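Long-range contact in acyl-CoA synthetase (AMP-forming)/AMP-acid ligase II-like protein (Dyadobacter fermentans, PDB 4GS5), which probably activates a carboxylic acid with ATP and joins it to coenzyme A, as medium-chain fatty acid-CoA ligases of the AMP-forming family do: residues L73-L85 with L119-Q133. Sequence-based numbering, arbitrary orientation.
With EDO (1,2-ethanediol), chain B.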
loop_
_atom_site.group_PDB
_atom_site.type_symbol
_atom_site.label_atom_id
_atom_site.label_comp_id
_atom_site.label_asym_id
_atom_site.label_seq_id
_atom_site.Cartn_x
_atom_site.Cartn_y
_atom_site.Cartn_z
ATOM N N LEU A 73 7.798 2.347 16.999
ATOM C CA LEU A 73 6.606 2.891 17.659
ATOM C C LEU A 73 6.748 2.957 19.188
ATOM O O LEU A 73 5.792 3.283 19.886
ATOM C CB LEU A 73 5.342 2.109 17.248
ATOM C CG LEU A 73 5.035 2.130 15.743
ATOM C CD1 LEU A 73 3.881 1.198 15.393
ATOM C CD2 LEU A 73 4.755 3.550 15.256
ATOM N N SER A 74 7.946 2.663 19.692
ATOM C CA SER A 74 8.225 2.703 21.131
ATOM C C SER A 74 7.219 1.894 21.941
ATOM O O SER A 74 6.625 2.387 22.904
ATOM C CB SER A 74 8.273 4.138 21.657
ATOM O OG SER A 74 9.288 4.857 20.994
ATOM N N LEU A 75 7.056 0.636 21.558
ATOM C CA LEU A 75 6.125 -0.250 22.236
ATOM C C LEU A 75 6.903 -1.271 23.063
ATOM O O LEU A 75 7.188 -2.379 22.596
ATOM C CB LEU A 75 5.224 -0.940 21.201
ATOM C CG LEU A 75 4.498 0.034 20.265
ATOM C CD1 LEU A 75 3.892 -0.708 19.071
ATOM C CD2 LEU A 75 3.438 0.824 21.019
ATOM N N GLY A 76 7.248 -0.895 24.293
ATOM C CA GLY A 76 8.073 -1.750 25.131
ATOM C C GLY A 76 7.272 -2.736 25.960
ATOM O O GLY A 76 6.080 -2.942 25.707
ATOM N N PRO A 77 7.917 -3.346 26.966
ATOM C CA PRO A 77 7.232 -4.322 27.819
ATOM C C PRO A 77 6.028 -3.722 28.545
ATOM O O PRO A 77 6.091 -2.601 29.056
ATOM C CB PRO A 77 8.318 -4.730 28.835
ATOM C CG PRO A 77 9.605 -4.453 28.141
ATOM C CD PRO A 77 9.334 -3.192 27.336
ATOM N N GLY A 78 4.939 -4.478 28.610
ATOM C CA GLY A 78 3.747 -4.031 29.307
ATOM C C GLY A 78 2.731 -3.429 28.342
ATOM O O GLY A 78 1.587 -3.173 28.717
ATOM N N THR A 79 3.154 -3.190 27.106
ATOM C CA THR A 79 2.239 -2.679 26.075
ATOM C C THR A 79 0.952 -3.510 26.033
ATOM O O THR A 79 1.000 -4.734 25.861
ATOM C CB THR A 79 2.884 -2.710 24.675
ATOM O OG1 THR A 79 3.944 -1.747 24.614
ATOM C CG2 THR A 79 1.875 -2.356 23.599
ATOM N N ARG A 80 -0.192 -2.853 26.193
ATOM C CA ARG A 80 -1.478 -3.540 26.101
ATOM C C ARG A 80 -1.969 -3.495 24.664
ATOM O O ARG A 80 -2.390 -2.448 24.186
ATOM C CB ARG A 80 -2.498 -2.882 27.029
ATOM C CG ARG A 80 -2.163 -3.018 28.509
ATOM C CD ARG A 80 -2.999 -2.054 29.337
ATOM N NE ARG A 80 -2.768 -0.677 28.899
ATOM C CZ ARG A 80 -3.465 0.374 29.320
ATOM N NH1 ARG A 80 -4.452 0.211 30.190
ATOM N NH2 ARG A 80 -3.182 1.587 28.860
ATOM N N ALA A 81 -1.891 -4.628 23.971
ATOM C CA ALA A 81 -2.162 -4.657 22.550
ATOM C C ALA A 81 -3.453 -5.416 22.274
ATOM O O ALA A 81 -3.690 -6.489 22.847
ATOM C CB ALA A 81 -0.999 -5.296 21.814
ATOM N N LEU A 82 -4.290 -4.857 21.406
ATOM C CA LEU A 82 -5.509 -5.540 20.974
ATOM C C LEU A 82 -5.254 -6.232 19.631
ATOM O O LEU A 82 -4.811 -5.600 18.672
ATOM C CB LEU A 82 -6.668 -4.544 20.838
ATOM C CG LEU A 82 -7.968 -5.065 20.201
ATOM C CD1 LEU A 82 -8.715 -5.982 21.162
ATOM C CD2 LEU A 82 -8.850 -3.902 19.819
ATOM N N VAL A 83 -5.511 -7.533 19.574
ATOM C CA VAL A 83 -5.314 -8.298 18.348
ATOM C C VAL A 83 -6.667 -8.553 17.680
ATOM O O VAL A 83 -7.404 -9.441 18.106
ATOM C CB VAL A 83 -4.648 -9.664 18.661
ATOM C CG1 VAL A 83 -4.384 -10.449 17.370
ATOM C CG2 VAL A 83 -3.361 -9.453 19.451
ATOM N N CYS A 84 -6.987 -7.773 16.649
ATOM C CA CYS A 84 -8.290 -7.847 15.980
ATOM C C CYS A 84 -8.140 -8.143 14.497
ATOM O O CYS A 84 -9.092 -8.006 13.732
ATOM C CB CYS A 84 -9.071 -6.541 16.156
ATOM S SG CYS A 84 -8.169 -5.045 15.578
ATOM N N LEU A 85 -6.935 -8.536 14.100
ATOM C CA LEU A 85 -6.685 -9.030 12.761
ATOM C C LEU A 85 -6.737 -10.552 12.795
ATOM O O LEU A 85 -6.388 -11.172 13.801
ATOM C CB LEU A 85 -5.323 -8.550 12.289
ATOM C CG LEU A 85 -5.280 -7.029 12.144
ATOM C CD1 LEU A 85 -3.862 -6.542 11.995
ATOM C CD2 LEU A 85 -6.143 -6.637 10.961
ATOM N N LEU A 119 -16.435 -5.340 23.417
ATOM C CA LEU A 119 -15.800 -5.230 24.722
ATOM C C LEU A 119 -15.763 -3.814 25.269
ATOM O O LEU A 119 -15.106 -2.941 24.706
ATOM C CB LEU A 119 -14.381 -5.802 24.669
ATOM C CG LEU A 119 -13.392 -5.087 23.750
ATOM C CD1 LEU A 119 -12.695 -6.080 22.835
ATOM C CD2 LEU A 119 -14.092 -4.010 22.940
ATOM N N ASP A 120 -16.456 -3.589 26.381
ATOM C CA ASP A 120 -16.323 -2.316 27.072
ATOM C C ASP A 120 -15.209 -2.384 28.115
ATOM O O ASP A 120 -14.703 -3.462 28.442
ATOM C CB ASP A 120 -17.637 -1.854 27.702
ATOM C CG ASP A 120 -17.601 -0.386 28.094
ATOM O OD1 ASP A 120 -17.250 -0.086 29.258
ATOM O OD2 ASP A 120 -17.905 0.466 27.228
ATOM N N HIS A 121 -14.831 -1.218 28.622
ATOM C CA HIS A 121 -13.647 -1.100 29.452
ATOM C C HIS A 121 -12.394 -1.335 28.621
ATOM O O HIS A 121 -11.329 -1.630 29.157
ATOM C CB HIS A 121 -13.714 -2.057 30.639
ATOM C CG HIS A 121 -14.458 -1.504 31.807
ATOM N ND1 HIS A 121 -14.755 -0.156 31.925
ATOM C CD2 HIS A 121 -14.967 -2.092 32.912
ATOM C CE1 HIS A 121 -15.408 0.050 33.048
ATOM N NE2 HIS A 121 -15.553 -1.111 33.671
ATOM N N ALA A 122 -12.548 -1.213 27.304
ATOM C CA ALA A 122 -11.426 -1.239 26.381
ATOM C C ALA A 122 -10.408 -0.203 26.822
ATOM O O ALA A 122 -10.774 0.936 27.096
ATOM C CB ALA A 122 -11.908 -0.920 24.973
ATOM N N ASP A 123 -9.137 -0.593 26.897
ATOM C CA ASP A 123 -8.081 0.357 27.217
ATOM C C ASP A 123 -6.727 -0.178 26.756
ATOM O O ASP A 123 -6.086 -0.957 27.452
ATOM C CB ASP A 123 -8.086 0.672 28.717
ATOM C CG ASP A 123 -7.377 1.978 29.044
ATOM O OD1 ASP A 123 -7.046 2.188 30.235
ATOM O OD2 ASP A 123 -7.147 2.789 28.114
ATOM N N PHE A 124 -6.294 0.239 25.570
ATOM C CA PHE A 124 -5.093 -0.324 24.968
ATOM C C PHE A 124 -4.015 0.709 24.715
ATOM O O PHE A 124 -4.272 1.914 24.776
ATOM C CB PHE A 124 -5.467 -1.049 23.672
ATOM C CG PHE A 124 -6.525 -2.076 23.873
ATOM C CD1 PHE A 124 -6.213 -3.288 24.462
ATOM C CD2 PHE A 124 -7.842 -1.817 23.532
ATOM C CE1 PHE A 124 -7.199 -4.247 24.687
ATOM C CE2 PHE A 124 -8.833 -2.772 23.745
ATOM C CZ PHE A 124 -8.509 -3.981 24.327
ATOM N N ASP A 125 -2.807 0.219 24.450
ATOM C CA ASP A 125 -1.669 1.066 24.130
ATOM C C ASP A 125 -1.347 0.974 22.658
ATOM O O ASP A 125 -0.607 1.793 22.127
ATOM C CB ASP A 125 -0.440 0.644 24.935
ATOM C CG ASP A 125 -0.660 0.762 26.440
ATOM O OD1 ASP A 125 -1.192 1.795 26.892
ATOM O OD2 ASP A 125 -0.331 -0.195 27.168
ATOM N N PHE A 126 -1.884 -0.053 22.008
ATOM C CA PHE A 126 -1.562 -0.300 20.627
ATOM C C PHE A 126 -2.566 -1.242 19.974
ATOM O O PHE A 126 -3.002 -2.230 20.571
ATOM C CB PHE A 126 -0.160 -0.879 20.486
ATOM C CG PHE A 126 0.220 -1.147 19.062
ATOM C CD1 PHE A 126 0.323 -0.110 18.163
ATOM C CD2 PHE A 126 0.452 -2.442 18.622
ATOM C CE1 PHE A 126 0.664 -0.343 16.835
ATOM C CE2 PHE A 126 0.798 -2.685 17.301
ATOM C CZ PHE A 126 0.903 -1.636 16.411
ATOM N N VAL A 127 -2.930 -0.931 18.745
ATOM C CA VAL A 127 -3.744 -1.853 17.961
ATOM C C VAL A 127 -3.374 -1.745 16.496
ATOM O O VAL A 127 -3.138 -0.633 15.997
ATOM C CB VAL A 127 -5.241 -1.576 18.126
ATOM C CG1 VAL A 127 -5.563 -0.151 17.706
ATOM C CG2 VAL A 127 -6.067 -2.593 17.310
ATOM N N ALA A 128 -3.319 -2.884 15.802
ATOM C CA ALA A 128 -3.149 -2.843 14.346
ATOM C C ALA A 128 -4.468 -3.250 13.722
ATOM O O ALA A 128 -5.113 -4.182 14.190
ATOM C CB ALA A 128 -2.026 -3.764 13.892
HETATM N N MSE A 129 -4.892 -2.548 12.681
HETATM C CA MSE A 129 -6.168 -2.867 12.075
HETATM C C MSE A 129 -6.210 -2.395 10.636
HETATM O O MSE A 129 -5.266 -1.765 10.163
HETATM C CB MSE A 129 -7.317 -2.274 12.902
HETATM C CG MSE A 129 -7.389 -0.761 12.934
HETATM SE SE MSE A 129 -8.856 -0.122 14.105
HETATM C CE MSE A 129 -8.369 -1.023 15.742
ATOM N N VAL A 130 -7.276 -2.751 9.921
ATOM C CA VAL A 130 -7.446 -2.253 8.564
ATOM C C VAL A 130 -8.290 -0.994 8.641
ATOM O O VAL A 130 -8.990 -0.780 9.631
ATOM C CB VAL A 130 -8.071 -3.286 7.583
ATOM C CG1 VAL A 130 -7.146 -4.497 7.429
ATOM C CG2 VAL A 130 -9.473 -3.702 8.029
ATOM N N PRO A 131 -8.193 -0.137 7.618
ATOM C CA PRO A 131 -8.856 1.171 7.634
ATOM C C PRO A 131 -10.359 1.068 7.861
ATOM O O PRO A 131 -10.922 1.891 8.586
ATOM C CB PRO A 131 -8.579 1.716 6.222
ATOM C CG PRO A 131 -7.243 1.113 5.871
ATOM C CD PRO A 131 -7.291 -0.289 6.463
HETATM N N MSE A 132 -11.005 0.074 7.249
HETATM C CA MSE A 132 -12.428 -0.104 7.444
HETATM C C MSE A 132 -12.785 -0.364 8.907
HETATM O O MSE A 132 -13.869 0.005 9.371
HETATM C CB MSE A 132 -12.947 -1.253 6.585
HETATM C CG MSE A 132 -14.394 -1.118 6.282
HETATM SE SE MSE A 132 -14.925 -2.306 4.860
HETATM C CE MSE A 132 -14.488 -1.218 3.302
ATOM N N GLN A 133 -11.892 -1.018 9.633
ATOM C CA GLN A 133 -12.158 -1.247 11.053
ATOM C C GLN A 133 -12.163 0.053 11.845
ATOM O O GLN A 133 -12.974 0.229 12.759
ATOM C CB GLN A 133 -11.177 -2.247 11.661
ATOM C CG GLN A 133 -11.495 -3.698 11.282
ATOM C CD GLN A 133 -10.417 -4.650 11.750
ATOM O OE1 GLN A 133 -9.229 -4.401 11.550
ATOM N NE2 GLN A 133 -10.822 -5.741 12.386
HETATM C C1 EDO B . -10.205 -0.500 2.802
HETATM O O1 EDO B . -11.222 0.415 3.228
HETATM C C2 EDO B . -9.336 -0.946 3.979
HETATM O O2 EDO B . -10.072 -1.718 4.939
HETATM O O HOH W 1 -4.604 -6.189 15.900
#
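Arg-80 and Asp-125 lock together where strands 80-83 and 126-129 begin to run side by side. The guanidinium, folded back by a bend at chi3 (-58°), grips the carboxylate side-on: NH2 reaches Asp-125 OD1 at 2.8 Å and NE reaches OD2 at 3.0 Å, both oxygens lying near the guanidinium plane but being approached from above their own. Asp-125 OD2 also accepts the backbone N of Arg-80, and Arg-80 O takes Asp-125 N and, less straight, Phe-126 N. This corner is the solvent side, yet its Arg-80 to Asp-125 bonds are short and straight; the loose element is exposed Asp-123, which adds a weak, bent salt bridge from Arg-80 NH1 to Asp-123 OD1 (3.3 Å).

Inward, packing is tight on both faces of the strand pair. Leu-82 CB sits squarely over the Phe-124 ring, 3.7 Å from its centroid, while CD1 leans on CZ. On the face carrying Ala-81 and Phe-126, the phenyl group has CG anti to the backbone N (chi1 -180°), and Leu-75 CD1 sits over its face, 3.7 Å from the centroid of the Phe-126 ring, a second CH-pi contact; Leu-73 CD1 touches CE1, and Trp-104, from the loop before strand 105-109, and Met-95 of helix 90-102 add to this core. Leu-82 N binds Phe-126 O (3.0 Å), but further on the strands splay apart, and a water bridges Leu-82 O, Cys-84 N and Ala-128 O in place of direct bonds.

Beyond the splay, Leu-85 CD1 rests on Ala-128 CB. Gln-133 OE1 accepts N of Val-130, the N-cap residue of helix 131-139, while NE2 joins that helix start to Cys-84 O (3.2 Å) and Thr-112 O. Adjacent parallel strands, with 105-109 and 153-155 flanking them and helix 90-102 packed against one face, are characteristic of the large N-terminal domain of the ANL adenylating enzymes.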